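Local coordinates for protein putative aminopeptidase (Leishmania major, PDB 5NTH) that probably removes amino acids from the N-terminal end of peptides as a manganese-dependent M17 leucyl aminopeptidase, and binds the inhibitor actinonin next to its two manganese ions, at residues 29-34 / 179-184; 147-152 / 204-209. All blocks are in the same frame, centred on the assembly; numbering follows the deposited sequence.

Contact 1 of 2, residues 29-34 / 179-184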
ATOM      1  N   LYS A  29      35.812 -29.428  -4.374  1.00 30.52           N
ATOM      2  CA  LYS A  29      35.356 -30.678  -4.963  1.00 32.69           C
ATOM      3  C   LYS A  29      33.996 -31.043  -4.441  1.00 30.48           C
ATOM      4  O   LYS A  29      33.692 -30.839  -3.270  1.00 29.48           O
ATOM      5  CB  LYS A  29      36.325 -31.808  -4.651  1.00 38.01           C
ATOM      6  CG  LYS A  29      37.664 -31.593  -5.334  1.00 45.69           C
ATOM      7  CD  LYS A  29      38.633 -32.766  -5.150  1.00 53.05           C
ATOM      8  CE  LYS A  29      40.000 -32.482  -5.801  1.00 56.99           C
ATOM      9  NZ  LYS A  29      40.716 -31.286  -5.225  1.00 58.44           N
ATOM     10  N   SER A  30      33.176 -31.644  -5.291  1.00 28.37           N
ATOM     11  CA  SER A  30      31.896 -32.122  -4.812  1.00 27.00           C
ATOM     12  C   SER A  30      32.143 -33.187  -3.743  1.00 27.04           C
ATOM     13  O   SER A  30      33.281 -33.585  -3.478  1.00 26.16           O
ATOM     14  CB  SER A  30      31.009 -32.664  -5.946  1.00 26.38           C
ATOM     15  OG  SER A  30      30.933 -34.075  -5.987  1.00 25.73           O
ATOM     16  N   ASN A  31      31.067 -33.634  -3.128  1.00 26.91           N
ATOM     17  CA  ASN A  31      31.155 -34.722  -2.186  1.00 27.77           C
ATOM     18  C   ASN A  31      30.304 -35.847  -2.662  1.00 27.09           C
ATOM     19  O   ASN A  31      29.664 -36.536  -1.865  1.00 25.90           O
ATOM     20  CB  ASN A  31      30.734 -34.264  -0.780  1.00 29.23           C
ATOM     21  CG  ASN A  31      29.242 -33.910  -0.673  1.00 30.22           C
ATOM     22  OD1 ASN A  31      28.509 -33.719  -1.686  1.00 30.04           O
ATOM     23  ND2 ASN A  31      28.781 -33.818   0.575  1.00 30.38           N
ATOM     24  N   VAL A  32      30.283 -35.993  -3.983  1.00 27.47           N
ATOM     25  CA  VAL A  32      29.572 -37.060  -4.638  1.00 27.39           C
ATOM     26  C   VAL A  32      30.571 -37.975  -5.342  1.00 27.47           C
ATOM     27  O   VAL A  32      31.527 -37.532  -5.994  1.00 27.40           O
ATOM     28  CB  VAL A  32      28.561 -36.507  -5.633  1.00 27.53           C
ATOM     29  CG1 VAL A  32      27.785 -37.631  -6.285  1.00 27.52           C
ATOM     30  CG2 VAL A  32      27.606 -35.583  -4.902  1.00 27.50           C
ATOM     31  N   THR A  33      30.336 -39.269  -5.185  1.00 27.08           N
ATOM     32  CA  THR A  33      31.098 -40.281  -5.868  1.00 26.29           C
ATOM     33  C   THR A  33      30.132 -41.208  -6.565  1.00 25.93           C
ATOM     34  O   THR A  33      28.931 -41.261  -6.251  1.00 24.63           O
ATOM     35  CB  THR A  33      31.994 -41.073  -4.884  1.00 26.35           C
ATOM     36  OG1 THR A  33      31.197 -41.772  -3.899  1.00 25.84           O
ATOM     37  CG2 THR A  33      32.978 -40.135  -4.213  1.00 26.10           C
ATOM     38  N   PHE A  34      30.666 -41.961  -7.508  1.00 26.02           N
ATOM     39  CA  PHE A  34      29.871 -42.975  -8.152  1.00 26.63           C
ATOM     40  C   PHE A  34      30.587 -44.309  -8.003  1.00 27.74           C
ATOM     41  O   PHE A  34      31.817 -44.369  -7.993  1.00 28.20           O
ATOM     42  CB  PHE A  34      29.659 -42.614  -9.620  1.00 26.10           C
ATOM     43  CG  PHE A  34      28.989 -41.274  -9.826  1.00 25.59           C
ATOM     44  CD1 PHE A  34      29.715 -40.098  -9.712  1.00 25.18           C
ATOM     45  CD2 PHE A  34      27.632 -41.197 -10.139  1.00 25.35           C
ATOM     46  CE1 PHE A  34      29.107 -38.881  -9.905  1.00 25.21           C
ATOM     47  CE2 PHE A  34      27.006 -39.979 -10.305  1.00 25.46           C
ATOM     48  CZ  PHE A  34      27.745 -38.814 -10.186  1.00 25.41           C
ATOM     49  N   MET A 179      29.634 -34.962   5.307  1.00 33.85           N
ATOM     50  CA  MET A 179      29.137 -36.246   4.899  1.00 32.86           C
ATOM     51  C   MET A 179      29.515 -36.471   3.441  1.00 31.53           C
ATOM     52  O   MET A 179      30.319 -35.753   2.879  1.00 30.19           O
ATOM     53  CB  MET A 179      27.629 -36.253   5.096  1.00 33.41           C
ATOM     54  CG  MET A 179      26.902 -35.365   4.106  1.00 33.91           C
ATOM     55  SD  MET A 179      25.243 -35.927   3.837  1.00 36.22           S
ATOM     56  CE  MET A 179      25.423 -37.244   2.657  1.00 36.06           C
ATOM     57  N   SER A 180      28.918 -37.477   2.829  1.00 31.50           N
ATOM     58  CA  SER A 180      29.303 -37.867   1.501  1.00 31.25           C
ATOM     59  C   SER A 180      28.270 -38.735   0.847  1.00 29.56           C
ATOM     60  O   SER A 180      27.723 -39.613   1.494  1.00 29.23           O
ATOM     61  CB  SER A 180      30.600 -38.647   1.584  1.00 32.45           C
ATOM     62  OG  SER A 180      31.134 -38.666   0.301  1.00 35.28           O
ATOM     63  N   LEU A 181      28.035 -38.516  -0.445  1.00 29.19           N
ATOM     64  CA  LEU A 181      27.030 -39.297  -1.187  1.00 29.48           C
ATOM     65  C   LEU A 181      27.685 -40.186  -2.205  1.00 28.59           C
ATOM     66  O   LEU A 181      28.521 -39.727  -2.951  1.00 28.79           O
ATOM     67  CB  LEU A 181      26.026 -38.409  -1.903  1.00 29.82           C
ATOM     68  CG  LEU A 181      25.162 -37.524  -1.017  1.00 29.83           C
ATOM     69  CD1 LEU A 181      25.917 -36.241  -0.705  1.00 30.07           C
ATOM     70  CD2 LEU A 181      23.861 -37.191  -1.719  1.00 30.12           C
ATOM     71  N   ASN A 182      27.304 -41.461  -2.207  1.00 28.56           N
ATOM     72  CA  ASN A 182      27.861 -42.472  -3.102  1.00 27.90           C
ATOM     73  C   ASN A 182      26.747 -42.971  -4.048  1.00 27.39           C
ATOM     74  O   ASN A 182      25.818 -43.669  -3.622  1.00 26.50           O
ATOM     75  CB  ASN A 182      28.442 -43.604  -2.266  1.00 28.02           C
ATOM     76  CG  ASN A 182      29.038 -44.725  -3.115  1.00 28.71           C
ATOM     77  OD1 ASN A 182      28.532 -45.860  -3.110  1.00 27.83           O
ATOM     78  ND2 ASN A 182      30.102 -44.401  -3.882  1.00 28.47           N
ATOM     79  N   VAL A 183      26.823 -42.580  -5.320  1.00 26.81           N
ATOM     80  CA  VAL A 183      25.745 -42.891  -6.253  1.00 26.66           C
ATOM     81  C   VAL A 183      26.011 -44.225  -6.925  1.00 26.45           C
ATOM     82  O   VAL A 183      27.104 -44.483  -7.462  1.00 25.20           O
ATOM     83  CB  VAL A 183      25.519 -41.811  -7.341  1.00 26.81           C
ATOM     84  CG1 VAL A 183      24.220 -42.069  -8.087  1.00 26.40           C
ATOM     85  CG2 VAL A 183      25.428 -40.416  -6.729  1.00 27.25           C
ATOM     86  N   VAL A 184      24.971 -45.044  -6.894  1.00 26.58           N
ATOM     87  CA  VAL A 184      24.968 -46.354  -7.510  1.00 27.15           C
ATOM     88  C   VAL A 184      23.789 -46.395  -8.450  1.00 27.44           C
ATOM     89  O   VAL A 184      22.657 -46.609  -8.033  1.00 26.26           O
ATOM     90  CB  VAL A 184      24.819 -47.479  -6.456  1.00 27.10           C
ATOM     91  CG1 VAL A 184      24.869 -48.847  -7.112  1.00 27.22           C
ATOM     92  CG2 VAL A 184      25.912 -47.383  -5.411  1.00 27.18           C
TER

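Contact 2 of 2, residues 147-152 / 204-209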
ATOM      1  N   SER A 147      20.031 -41.176 -18.489  1.00 30.13           N
ATOM      2  CA  SER A 147      19.716 -40.351 -17.353  1.00 28.98           C
ATOM      3  C   SER A 147      20.931 -39.922 -16.474  1.00 29.56           C
ATOM      4  O   SER A 147      20.784 -39.140 -15.528  1.00 29.35           O
ATOM      5  CB  SER A 147      18.633 -41.055 -16.544  1.00 28.85           C
ATOM      6  OG  SER A 147      19.098 -42.226 -15.889  1.00 30.22           O
ATOM      7  N   GLU A 148      22.141 -40.334 -16.828  1.00 29.92           N
ATOM      8  CA  GLU A 148      23.318 -40.042 -15.997  1.00 30.41           C
ATOM      9  C   GLU A 148      23.522 -38.570 -15.616  1.00 29.23           C
ATOM     10  O   GLU A 148      23.813 -38.277 -14.456  1.00 28.78           O
ATOM     11  CB  GLU A 148      24.602 -40.578 -16.622  1.00 32.01           C
ATOM     12  CG  GLU A 148      24.671 -42.103 -16.716  1.00 35.02           C
ATOM     13  CD  GLU A 148      24.095 -42.677 -18.006  1.00 37.43           C
ATOM     14  OE1 GLU A 148      24.194 -42.034 -19.095  1.00 40.75           O
ATOM     15  OE2 GLU A 148      23.527 -43.785 -17.929  1.00 41.99           O
ATOM     16  N   THR A 149      23.378 -37.646 -16.557  1.00 28.51           N
ATOM     17  CA  THR A 149      23.653 -36.234 -16.221  1.00 28.27           C
ATOM     18  C   THR A 149      22.560 -35.647 -15.314  1.00 26.48           C
ATOM     19  O   THR A 149      22.864 -34.895 -14.410  1.00 26.49           O
ATOM     20  CB  THR A 149      23.897 -35.349 -17.457  1.00 29.08           C
ATOM     21  OG1 THR A 149      22.752 -35.399 -18.294  1.00 30.74           O
ATOM     22  CG2 THR A 149      25.093 -35.841 -18.247  1.00 29.34           C
ATOM     23  N   ALA A 150      21.308 -36.018 -15.537  1.00 25.55           N
ATOM     24  CA  ALA A 150      20.206 -35.622 -14.674  1.00 25.13           C
ATOM     25  C   ALA A 150      20.347 -36.173 -13.248  1.00 25.96           C
ATOM     26  O   ALA A 150      20.114 -35.470 -12.261  1.00 27.36           O
ATOM     27  CB  ALA A 150      18.892 -36.067 -15.281  1.00 24.70           C
ATOM     28  N   VAL A 151      20.745 -37.425 -13.140  1.00 26.15           N
ATOM     29  CA  VAL A 151      21.096 -37.995 -11.861  1.00 25.91           C
ATOM     30  C   VAL A 151      22.297 -37.268 -11.255  1.00 25.20           C
ATOM     31  O   VAL A 151      22.246 -36.877 -10.100  1.00 26.23           O
ATOM     32  CB  VAL A 151      21.387 -39.511 -11.966  1.00 26.84           C
ATOM     33  CG1 VAL A 151      21.774 -40.098 -10.605  1.00 27.07           C
ATOM     34  CG2 VAL A 151      20.163 -40.244 -12.477  1.00 27.05           C
ATOM     35  N   ALA A 152      23.383 -37.072 -11.977  1.00 24.55           N
ATOM     36  CA  ALA A 152      24.512 -36.426 -11.322  1.00 24.89           C
ATOM     37  C   ALA A 152      24.094 -35.051 -10.756  1.00 25.71           C
ATOM     38  O   ALA A 152      24.395 -34.728  -9.585  1.00 25.43           O
ATOM     39  CB  ALA A 152      25.683 -36.290 -12.256  1.00 24.76           C
ATOM     40  N   ALA A 204      34.365 -39.469 -14.888  1.00 29.80           N
ATOM     41  CA  ALA A 204      35.121 -38.244 -14.606  1.00 29.62           C
ATOM     42  C   ALA A 204      34.324 -36.965 -14.988  1.00 29.74           C
ATOM     43  O   ALA A 204      34.457 -35.935 -14.330  1.00 30.08           O
ATOM     44  CB  ALA A 204      36.479 -38.280 -15.290  1.00 29.21           C
ATOM     45  N   GLU A 205      33.493 -37.068 -16.027  1.00 29.35           N
ATOM     46  CA  GLU A 205      32.543 -36.025 -16.393  1.00 30.12           C
ATOM     47  C   GLU A 205      31.451 -35.811 -15.336  1.00 29.99           C
ATOM     48  O   GLU A 205      31.189 -34.687 -14.909  1.00 30.10           O
ATOM     49  CB  GLU A 205      31.925 -36.310 -17.764  1.00 30.41           C
ATOM     50  CG  GLU A 205      32.757 -35.709 -18.890  1.00 32.10           C
ATOM     51  CD  GLU A 205      32.543 -36.338 -20.268  1.00 34.05           C
ATOM     52  OE1 GLU A 205      32.720 -37.596 -20.397  1.00 35.95           O
ATOM     53  OE2 GLU A 205      32.220 -35.561 -21.227  1.00 34.64           O
ATOM     54  N   LEU A 206      30.824 -36.873 -14.888  1.00 30.00           N
ATOM     55  CA  LEU A 206      29.777 -36.715 -13.881  1.00 30.65           C
ATOM     56  C   LEU A 206      30.320 -36.053 -12.608  1.00 32.43           C
ATOM     57  O   LEU A 206      29.634 -35.237 -12.000  1.00 33.51           O
ATOM     58  CB  LEU A 206      29.123 -38.043 -13.561  1.00 29.66           C
ATOM     59  CG  LEU A 206      28.484 -38.710 -14.772  1.00 29.13           C
ATOM     60  CD1 LEU A 206      27.924 -40.049 -14.338  1.00 28.72           C
ATOM     61  CD2 LEU A 206      27.410 -37.858 -15.428  1.00 28.89           C
ATOM     62  N   GLU A 207      31.558 -36.379 -12.236  1.00 33.84           N
ATOM     63  CA  GLU A 207      32.244 -35.699 -11.137  1.00 34.21           C
ATOM     64  C   GLU A 207      32.504 -34.217 -11.435  1.00 33.80           C
ATOM     65  O   GLU A 207      32.360 -33.344 -10.557  1.00 36.03           O
ATOM     66  CB  GLU A 207      33.543 -36.432 -10.796  1.00 35.84           C
ATOM     67  CG  GLU A 207      33.284 -37.730 -10.034  1.00 38.19           C
ATOM     68  CD  GLU A 207      34.409 -38.765 -10.123  1.00 39.50           C
ATOM     69  OE1 GLU A 207      34.959 -39.032 -11.211  1.00 40.57           O
ATOM     70  OE2 GLU A 207      34.737 -39.347  -9.078  1.00 41.92           O
ATOM     71  N   ALA A 208      32.896 -33.924 -12.660  1.00 31.83           N
ATOM     72  CA  ALA A 208      33.096 -32.537 -13.042  1.00 30.93           C
ATOM     73  C   ALA A 208      31.784 -31.739 -12.967  1.00 29.66           C
ATOM     74  O   ALA A 208      31.800 -30.597 -12.494  1.00 28.80           O
ATOM     75  CB  ALA A 208      33.701 -32.462 -14.426  1.00 31.37           C
ATOM     76  N   ILE A 209      30.668 -32.350 -13.404  1.00 28.11           N
ATOM     77  CA  ILE A 209      29.317 -31.764 -13.237  1.00 26.84           C
ATOM     78  C   ILE A 209      28.978 -31.567 -11.757  1.00 26.67           C
ATOM     79  O   ILE A 209      28.610 -30.466 -11.343  1.00 26.58           O
ATOM     80  CB  ILE A 209      28.237 -32.593 -13.954  1.00 26.14           C
ATOM     81  CG1 ILE A 209      28.310 -32.334 -15.451  1.00 26.81           C
ATOM     82  CG2 ILE A 209      26.849 -32.207 -13.526  1.00 25.97           C
ATOM     83  CD1 ILE A 209      27.570 -33.379 -16.282  1.00 27.15           C
TER

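Contact 1 of 2, residues 29-34 / 179-184
The carbonyl oxygen N31 O is gripped by two donors from the facing segment: L181 N bonds to it at 2.9 Å in an almost straight line (N-H...O angle 175°), and the hydroxyl S180 OG adds a weak bond at 3.4 Å. From there parallel pairing follows in the usual alternating way. T33 N donates to L181 O, and V183 N donates to T33 O at 2.7 Å. V32, T33 and F34 thus sit beside L181, N182 and V183, and the CA-H groups of V32 and F34 lean on L181 O and V183 O. Just ahead of the strand the amide of N31, with CG held between backbone N and carbonyl carbon (chi1 67°), reaches back along the other chain, and N31 ND2 gives a weak bond to M179 O. N31 OD1 lies 3.7 Å from the methyl L181 CD1 and accepts a hydrogen bond from Q214 NE2 of helix 203-221. S30 OG accepts from V32 N, an ST turn that leads into the strand. Apolar side chains make up the face carrying V32, L181, V183 and F34: V32 CG1 meets V183 CG2 at 3.7 Å, and V183 CB lies obliquely against the F34 ring, 3.6 Å from F34 CD2. On the other face T33 lies beside N182. Within this chain, strand 32-34 is an outermost strand of the mixed six-stranded sheet; strand 181-185 bonds onward to strand 137-142, and helices 148-156 and 203-221 cover the F34 face.

Contact 2 of 2, residues 147-152 / 204-209
L206 reaches across from helix 203-221 and spreads its two methyl groups over the opening turn of the helix that starts at E148. Its CG stands anti to the carbonyl carbon (chi1 -59°) and the chain then runs extended, which carries the fork to the facing helix. L206 CD2 does most of the touching: it comes within 3.7 Å of the backbone oxygen E148 O, which already accepts from A152 N, and lies 3.9 Å from A152 CB. The other branch, L206 CD1, rests 4.1 Å from E148 CB. A152 points its methyl at the neighbouring helix, and with this small side chain at the contact, A152 CA and L206 CA lie 5.9 Å apart. Nearly one turn on from L206, I209 flanks the same methyl; I209 CG2 stands 4.4 Å from A152 CB, so A152 meets both L206 and I209.

As a worked case of helix packing, the pair shows two adjacent helices running roughly the same way, 39° apart and 9.6 Å between the axes of the short segments at the closest point, meeting through apolar side chains with no hydrogen bond between the two segments. Helix 148-156 falls in the sequence range of the M17 N-terminal domain, a family of the macro clan.

T149 closes the side near I209: its methyl T149 CG2 lies 4.0 Å from I209 CD1, and its side chain crosses that of L206 at about a right angle. Its hydroxyl turns to another partner, hydrogen-bonding E533 of the C-terminal helix 528-536, against which I209 also packs through T529 and F532. The bent chain of E148 likewise leads its carboxylate away from the interface, where OE2 is bonded to S187 OG.

Contact 1 and contact 2 show how a sheet edge and the helices laid on it share one core. Their centres are 11 Å apart, and they touch directly: F34 CZ packs 3.7 Å from L206 CB and 3.9 Å from A152 CB. Along the chain the segments alternate, 29-34, 147-152, 179-184, 204-209, and helix 148-156 leads next to strand 181-185. Strand 32-34 and its neighbour 181-185 are thereby packed against helices 148-156 and 203-221. Because helix 203-221 also touches helices 323-341 and 528-536, it joins the N-terminal sheet to the part of the chain where the catalytic domain family lies. Both contacts lie away from the manganese and actinonin sites.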